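Local atomic coordinates of acetoacetate decarboxylase (Sphingomonas wittichii, PDB entry 5UPB), a protein that is an acetoacetate decarboxylase-like lyase, probably acting on small keto acids or related carbonyl compounds as other enzymes of its superfamily do. Residues L32-P36 with A37-A41; L42-A45 with G46-V49; A89-G93 with D94-Y98. All blocks are in the same frame, centred on the assembly; numbering follows the deposited sequence.

Interaction 1 of 3, residues L32-P36 with A37-A41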
loop_
_atom_site.group_PDB
_atom_site.type_symbol
_atom_site.label_atom_id
_atom_site.label_comp_id
_atom_site.label_asym_id
_atom_site.label_seq_id
_atom_site.Cartn_x
_atom_site.Cartn_y
_atom_site.Cartn_z
ATOM N N LEU A 32 9.028 7.134 27.909
ATOM C CA LEU A 32 10.477 7.243 27.837
ATOM C C LEU A 32 10.917 8.540 28.490
ATOM O O LEU A 32 10.150 9.504 28.591
ATOM C CB LEU A 32 10.994 7.309 26.391
ATOM C CG LEU A 32 10.451 6.352 25.367
ATOM C CD1 LEU A 32 10.956 6.841 24.044
ATOM C CD2 LEU A 32 10.942 4.968 25.693
ATOM N N ARG A 33 12.205 8.603 28.805
ATOM C CA ARG A 33 12.849 9.847 29.215
ATOM C C ARG A 33 14.094 10.011 28.360
ATOM O O ARG A 33 14.897 9.083 28.257
ATOM C CB ARG A 33 13.209 9.864 30.699
ATOM C CG ARG A 33 13.759 11.225 31.177
ATOM C CD ARG A 33 13.980 11.269 32.690
ATOM N NE ARG A 33 12.761 10.921 33.432
ATOM C CZ ARG A 33 12.633 9.890 34.269
ATOM N NH1 ARG A 33 13.655 9.074 34.521
ATOM N NH2 ARG A 33 11.469 9.682 34.869
ATOM N N CYS A 34 14.194 11.141 27.676
ATOM C CA CYS A 34 15.372 11.510 26.910
ATOM C C CYS A 34 16.006 12.731 27.549
ATOM O O CYS A 34 15.495 13.295 28.528
ATOM C CB CYS A 34 15.029 11.807 25.438
ATOM S SG CYS A 34 14.269 10.461 24.556
ATOM N N ASP A 35 17.155 13.101 27.015
ATOM C CA ASP A 35 17.860 14.307 27.435
ATOM C C ASP A 35 16.989 15.521 27.122
ATOM O O ASP A 35 16.727 15.792 25.940
ATOM C CB ASP A 35 19.199 14.384 26.700
ATOM C CG ASP A 35 20.056 15.548 27.143
ATOM O OD1 ASP A 35 19.616 16.330 28.010
ATOM O OD2 ASP A 35 21.188 15.667 26.628
ATOM N N PRO A 36 16.561 16.301 28.116
ATOM C CA PRO A 36 15.680 17.431 27.796
ATOM C C PRO A 36 16.281 18.396 26.783
ATOM O O PRO A 36 15.536 18.983 25.991
ATOM C CB PRO A 36 15.451 18.095 29.165
ATOM C CG PRO A 36 15.715 17.038 30.168
ATOM C CD PRO A 36 16.794 16.184 29.571
ATOM N N ALA A 37 17.612 18.540 26.741
ATOM C CA ALA A 37 18.208 19.517 25.828
ATOM C C ALA A 37 18.004 19.105 24.377
ATOM O O ALA A 37 17.711 19.955 23.525
ATOM C CB ALA A 37 19.697 19.687 26.141
ATOM N N ARG A 38 18.126 17.809 24.074
ATOM C CA ARG A 38 17.836 17.352 22.717
ATOM C C ARG A 38 16.362 17.561 22.363
ATOM O O ARG A 38 16.038 18.014 21.258
ATOM C CB ARG A 38 18.174 15.867 22.564
ATOM C CG ARG A 38 19.636 15.494 22.574
ATOM C CD ARG A 38 19.769 14.036 22.168
ATOM N NE ARG A 38 21.112 13.687 21.730
ATOM C CZ ARG A 38 21.491 12.457 21.403
ATOM N NH1 ARG A 38 20.626 11.453 21.474
ATOM N NH2 ARG A 38 22.738 12.228 21.010
ATOM N N LEU A 39 15.446 17.249 23.291
ATOM C CA LEU A 39 14.032 17.417 22.979
ATOM C C LEU A 39 13.666 18.883 22.806
ATOM O O LEU A 39 12.840 19.217 21.950
ATOM C CB LEU A 39 13.177 16.774 24.063
ATOM C CG LEU A 39 13.464 15.321 24.359
ATOM C CD1 LEU A 39 12.541 14.852 25.442
ATOM C CD2 LEU A 39 13.259 14.515 23.142
ATOM N N GLN A 40 14.283 19.779 23.588
ATOM C CA GLN A 40 13.939 21.196 23.470
ATOM C C GLN A 40 14.180 21.705 22.051
ATOM O O GLN A 40 13.425 22.543 21.545
ATOM C CB GLN A 40 14.742 22.039 24.470
ATOM C CG GLN A 40 14.378 23.530 24.408
ATOM C CD GLN A 40 12.981 23.824 24.987
ATOM O OE1 GLN A 40 12.683 23.470 26.139
ATOM N NE2 GLN A 40 12.121 24.461 24.183
ATOM N N ALA A 41 15.234 21.213 21.393
ATOM C CA ALA A 41 15.536 21.633 20.023
ATOM C C ALA A 41 14.394 21.327 19.052
ATOM O O ALA A 41 14.282 21.969 18.003
ATOM C CB ALA A 41 16.834 20.958 19.572
#
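Asp35 and Ala37 meet in an N-cap, a common device for starting a helix, here used where strand 21-34 gives way to helix 36-42. CG of Asp35 stands anti to the backbone N (chi1 -176°), which brings Asp35 OD1 to Ala37 N at 3.2 Å. The amide comes at this oxygen from above the carboxylate plane, yet its own hydrogen points well at it, with 160° at the proton. The cap thus satisfies an N-H at the helix start, where no earlier carbonyl of the helix is available to it, and the helix end would in turn probably stabilise a negative charge on Asp35. Asp35 O also accepts from Leu39 N at 3.3 Å, the first i to i-4 bond of the helix and an ordinary one.

Pro36 opens the helix proper. A proline suits this first position because it has no N-H to satisfy, while Pro36 O still takes Gln40 N at 2.8 Å. Its ring rests on Val49 of strand 48-50, and the side-chain amide of Gln40 bonds to Leu47 O and Val49 N.

Leu39 packs back on the strand end, its CG anti to its carbonyl carbon (chi1 -55°), and Phe232 touches both Leu39 and Cys34. CG of Leu39 lies 3.7 Å from Asp35 O, and both methyls of Leu39 lie almost equally near Cys34 CB, CD1 at 3.9 Å and CD2 at 4.0 Å.

Interaction 2 of 3, residues L42-A45 with G46-V49; sequences LLPA and GLKV
Leu43 reaches across to Val49 and bridges the two arms of a tight reversal, an example of how a short loop can be held by side chains and backbone together. Its CG lies anti to the carbonyl carbon (chi1 -65°) and the chain runs on extended to the far arm, where Leu43 CD1 sits 3.5 Å from Val49 N and 3.8 Å from Val49 CB. Nearer the bend, Leu43 CB and Leu47 CB are 4.3 Å apart.

Pro44 follows and does two jobs. Pro44 O accepts from Leu47 N at 3.3 Å; the N-H is well aligned, 160° at the hydrogen, though the donor is tilted somewhat from the carbonyl plane. The pyrrolidine ring also crosses the Leu47 side chain at a slant, with Pro44 CG 3.9 Å from Leu47 CD1. Phe99 packs against Leu43, Pro44 and Leu47 alike, and Cys90 against the two leucines, so this apolar side of the loop is turned to the neighbouring hairpin.

Ala45 occupies the exposed corner and hands over to Gly46, whose phi of 105° would press a beta-carbon into Ala45 O. Alanine then glycine in the two corner positions, closed by the bond between Pro44 and Leu47, make a type II beta turn, here linking helix 36-42 to strand 48-50.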
loop_
_atom_site.group_PDB
_atom_site.type_symbol
_atom_site.label_atom_id
_atom_site.label_comp_id
_atom_site.label_asym_id
_atom_site.label_seq_id
_atom_site.Cartn_x
_atom_site.Cartn_y
_atom_site.Cartn_z
ATOM N N LEU A 42 13.564 20.330 19.350
ATOM C CA LEU A 42 12.432 20.005 18.497
ATOM C C LEU A 42 11.196 20.823 18.824
ATOM O O LEU A 42 10.210 20.754 18.075
ATOM C CB LEU A 42 12.072 18.525 18.627
ATOM C CG LEU A 42 13.132 17.516 18.222
ATOM C CD1 LEU A 42 12.615 16.090 18.509
ATOM C CD2 LEU A 42 13.520 17.724 16.738
ATOM N N LEU A 43 11.198 21.530 19.953
ATOM C CA LEU A 43 9.985 22.232 20.320
ATOM C C LEU A 43 9.933 23.580 19.644
ATOM O O LEU A 43 10.936 24.291 19.615
ATOM C CB LEU A 43 9.906 22.450 21.824
ATOM C CG LEU A 43 9.784 21.176 22.645
ATOM C CD1 LEU A 43 9.850 21.493 24.138
ATOM C CD2 LEU A 43 8.472 20.523 22.288
ATOM N N PRO A 44 8.766 23.990 19.170
ATOM C CA PRO A 44 8.642 25.352 18.660
ATOM C C PRO A 44 8.746 26.372 19.788
ATOM O O PRO A 44 8.575 26.068 20.970
ATOM C CB PRO A 44 7.242 25.370 18.039
ATOM C CG PRO A 44 6.475 24.359 18.803
ATOM C CD PRO A 44 7.474 23.270 19.128
ATOM N N ALA A 45 9.102 27.589 19.400
ATOM C CA ALA A 45 9.304 28.665 20.359
ATOM C C ALA A 45 8.059 28.876 21.213
ATOM O O ALA A 45 6.931 28.888 20.706
ATOM C CB ALA A 45 9.657 29.958 19.627
ATOM N N GLY A 46 8.260 29.005 22.521
ATOM C CA GLY A 46 7.163 29.240 23.443
ATOM C C GLY A 46 6.788 28.025 24.257
ATOM O O GLY A 46 6.037 28.162 25.236
ATOM N N LEU A 47 7.287 26.846 23.882
ATOM C CA LEU A 47 7.101 25.619 24.643
ATOM C C LEU A 47 8.398 25.256 25.342
ATOM O O LEU A 47 9.483 25.344 24.759
ATOM C CB LEU A 47 6.660 24.453 23.759
ATOM C CG LEU A 47 5.346 24.619 22.998
ATOM C CD1 LEU A 47 4.996 23.328 22.241
ATOM C CD2 LEU A 47 4.240 25.031 23.965
ATOM N N LYS A 48 8.269 24.819 26.584
ATOM C CA LYS A 48 9.410 24.471 27.410
ATOM C C LYS A 48 9.340 22.983 27.702
ATOM O O LYS A 48 8.289 22.468 28.098
ATOM C CB LYS A 48 9.407 25.277 28.716
ATOM C CG LYS A 48 10.690 25.187 29.531
ATOM C CD LYS A 48 11.849 25.895 28.838
ATOM C CE LYS A 48 13.035 26.074 29.766
ATOM N NZ LYS A 48 14.162 26.754 29.081
ATOM N N VAL A 49 10.444 22.285 27.453
ATOM C CA VAL A 49 10.455 20.855 27.689
ATOM C C VAL A 49 10.226 20.608 29.192
ATOM O O VAL A 49 10.611 21.417 30.049
ATOM C CB VAL A 49 11.782 20.266 27.178
ATOM C CG1 VAL A 49 12.984 20.751 28.033
ATOM C CG2 VAL A 49 11.724 18.760 27.124
#

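Interaction 3 of 3, residues A89-G93 with D94-Y98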
loop_
_atom_site.group_PDB
_atom_site.type_symbol
_atom_site.label_atom_id
_atom_site.label_comp_id
_atom_site.label_asym_id
_atom_site.label_seq_id
_atom_site.Cartn_x
_atom_site.Cartn_y
_atom_site.Cartn_z
ATOM N N ALA A 89 6.812 15.758 26.349
ATOM C CA ALA A 89 6.146 16.457 27.440
ATOM C C ALA A 89 6.742 17.851 27.575
ATOM O O ALA A 89 7.963 18.021 27.527
ATOM C CB ALA A 89 6.278 15.681 28.749
ATOM N N CYS A 90 5.874 18.856 27.709
ATOM C CA CYS A 90 6.302 20.250 27.718
ATOM C C CYS A 90 5.257 21.097 28.445
ATOM O O CYS A 90 4.233 20.598 28.931
ATOM C CB CYS A 90 6.554 20.759 26.300
ATOM S SG CYS A 90 5.134 20.636 25.195
ATOM N N THR A 91 5.544 22.400 28.519
ATOM C CA THR A 91 4.673 23.374 29.158
ATOM C C THR A 91 4.608 24.642 28.319
ATOM O O THR A 91 5.568 25.017 27.633
ATOM C CB THR A 91 5.168 23.756 30.558
ATOM O OG1 THR A 91 6.566 24.101 30.489
ATOM C CG2 THR A 91 4.972 22.618 31.494
ATOM N N HIS A 92 3.461 25.307 28.405
ATOM C CA HIS A 92 3.244 26.644 27.865
ATOM C C HIS A 92 2.802 27.469 29.062
ATOM O O HIS A 92 1.675 27.309 29.550
ATOM C CB HIS A 92 2.194 26.662 26.753
ATOM C CG HIS A 92 1.966 28.024 26.172
ATOM N ND1 HIS A 92 0.795 28.723 26.357
ATOM C CD2 HIS A 92 2.740 28.792 25.370
ATOM C CE1 HIS A 92 0.874 29.885 25.734
ATOM N NE2 HIS A 92 2.037 29.944 25.112
ATOM N N GLY A 93 3.699 28.301 29.567
ATOM C CA GLY A 93 3.442 28.933 30.840
ATOM C C GLY A 93 3.528 27.846 31.887
ATOM O O GLY A 93 4.551 27.162 31.994
ATOM N N ASP A 94 2.468 27.654 32.657
ATOM C CA ASP A 94 2.410 26.551 33.607
ATOM C C ASP A 94 1.400 25.505 33.163
ATOM O O ASP A 94 0.980 24.657 33.955
ATOM C CB ASP A 94 2.095 27.068 35.015
ATOM C CG ASP A 94 0.812 27.866 35.075
ATOM O OD1 ASP A 94 -0.035 27.715 34.172
ATOM O OD2 ASP A 94 0.653 28.655 36.029
ATOM N N ARG A 95 0.999 25.558 31.901
ATOM C CA ARG A 95 0.052 24.604 31.366
ATOM C C ARG A 95 0.817 23.417 30.803
ATOM O O ARG A 95 1.724 23.575 29.979
ATOM C CB ARG A 95 -0.824 25.261 30.307
ATOM C CG ARG A 95 -1.909 24.368 29.817
ATOM C CD ARG A 95 -3.002 25.169 29.155
ATOM N NE ARG A 95 -4.031 24.277 28.642
ATOM C CZ ARG A 95 -4.930 23.648 29.392
ATOM N NH1 ARG A 95 -4.944 23.814 30.708
ATOM N NH2 ARG A 95 -5.816 22.849 28.816
ATOM N N GLN A 96 0.443 22.233 31.243
ATOM C CA GLN A 96 1.178 21.022 30.918
ATOM C C GLN A 96 0.584 20.363 29.691
ATOM O O GLN A 96 -0.633 20.229 29.578
ATOM C CB GLN A 96 1.092 20.035 32.089
ATOM C CG GLN A 96 1.715 20.545 33.388
ATOM C CD GLN A 96 1.729 19.484 34.466
ATOM O OE1 GLN A 96 0.724 18.815 34.700
ATOM N NE2 GLN A 96 2.872 19.317 35.120
ATOM N N GLY A 97 1.441 19.924 28.780
ATOM C CA GLY A 97 0.906 19.272 27.610
ATOM C C GLY A 97 1.927 18.364 26.970
ATOM O O GLY A 97 3.010 18.129 27.514
ATOM N N TYR A 98 1.563 17.879 25.786
ATOM C CA TYR A 98 2.454 17.145 24.916
ATOM C C TYR A 98 2.567 17.923 23.609
ATOM O O TYR A 98 1.588 18.517 23.154
ATOM C CB TYR A 98 1.947 15.732 24.592
ATOM C CG TYR A 98 2.193 14.765 25.695
ATOM C CD1 TYR A 98 3.465 14.217 25.918
ATOM C CD2 TYR A 98 1.148 14.409 26.567
ATOM C CE1 TYR A 98 3.682 13.312 26.965
ATOM C CE2 TYR A 98 1.353 13.524 27.594
ATOM C CZ TYR A 98 2.611 12.969 27.805
ATOM O OH TYR A 98 2.775 12.077 28.864
#
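A beta hairpin with a two-residue loop joins strand 80-92 to strand 95-105, and His92 and Arg95 face each other at its closed end. Two bonds clasp this pair: His92 N gives to Arg95 O at 2.9 Å, and Arg95 N gives to His92 O at 3.0 Å. Arg95 O also receives a CH...O contact from Thr91 CA at 3.1 Å. Between His92 and Arg95, Gly93 and Asp94 form the corner, and Gly93 takes a phi of 70°, where a beta-carbon would clash with Asp94 N.

Beyond the non-hydrogen-bonded pair Thr91 and Gln96, Cys90 and Gly97 form the next hydrogen-bonded pair, with Cys90 N to Gly97 O at 3.0 Å and Gly97 N to Cys90 O at 2.9 Å. Both carbonyls have a second donor in the guanidinium of Arg177. The extended chain of Arg95, though poorly ordered, brings NE to a salt bridge with Glu201.

Farther from the turn, Tyr98 pairs with Ala89. Its CG lies anti to the carbonyl carbon (chi1 -79°), and the ring comes obliquely alongside the other strand, Tyr98 CD1 3.7 Å from Ala89 N and Tyr98 CE1 3.9 Å from Ala89 CB, while OH bonds to Arg175 O. Replacing this tyrosine by an alanine would probably open a gap beside Ala89 and leave Arg175 O without its hydroxyl mate. The strands run 141° apart, a twisted antiparallel pair closed by a type II' turn, the classic tight beta hairpin.

In the fold
The three contacts lie on the same side of the chain, their centres about 17 to 18 Å from its centre. In interaction 1 Cys34 and Leu39 are buried and the cap exposed; in interaction 2 Leu43, Pro44 and Leu47 are buried, Ala45 and Gly46 exposed; in interaction 3 Ala89, Cys90, Gly97 and Tyr98 are buried, Gly93 and Asp94 exposed. Interactions 1 and 2 follow one another, and Gln40 of the helix in the first bonds to Leu47 and Val49 in the second. Strand 48-50 pairs with strand 80-92, Lys48 O bonding to Thr91 N, whereas interactions 1 and 3 do not touch. Carboxylate cap, apolar loop and backbone ladder mark their different chemistries.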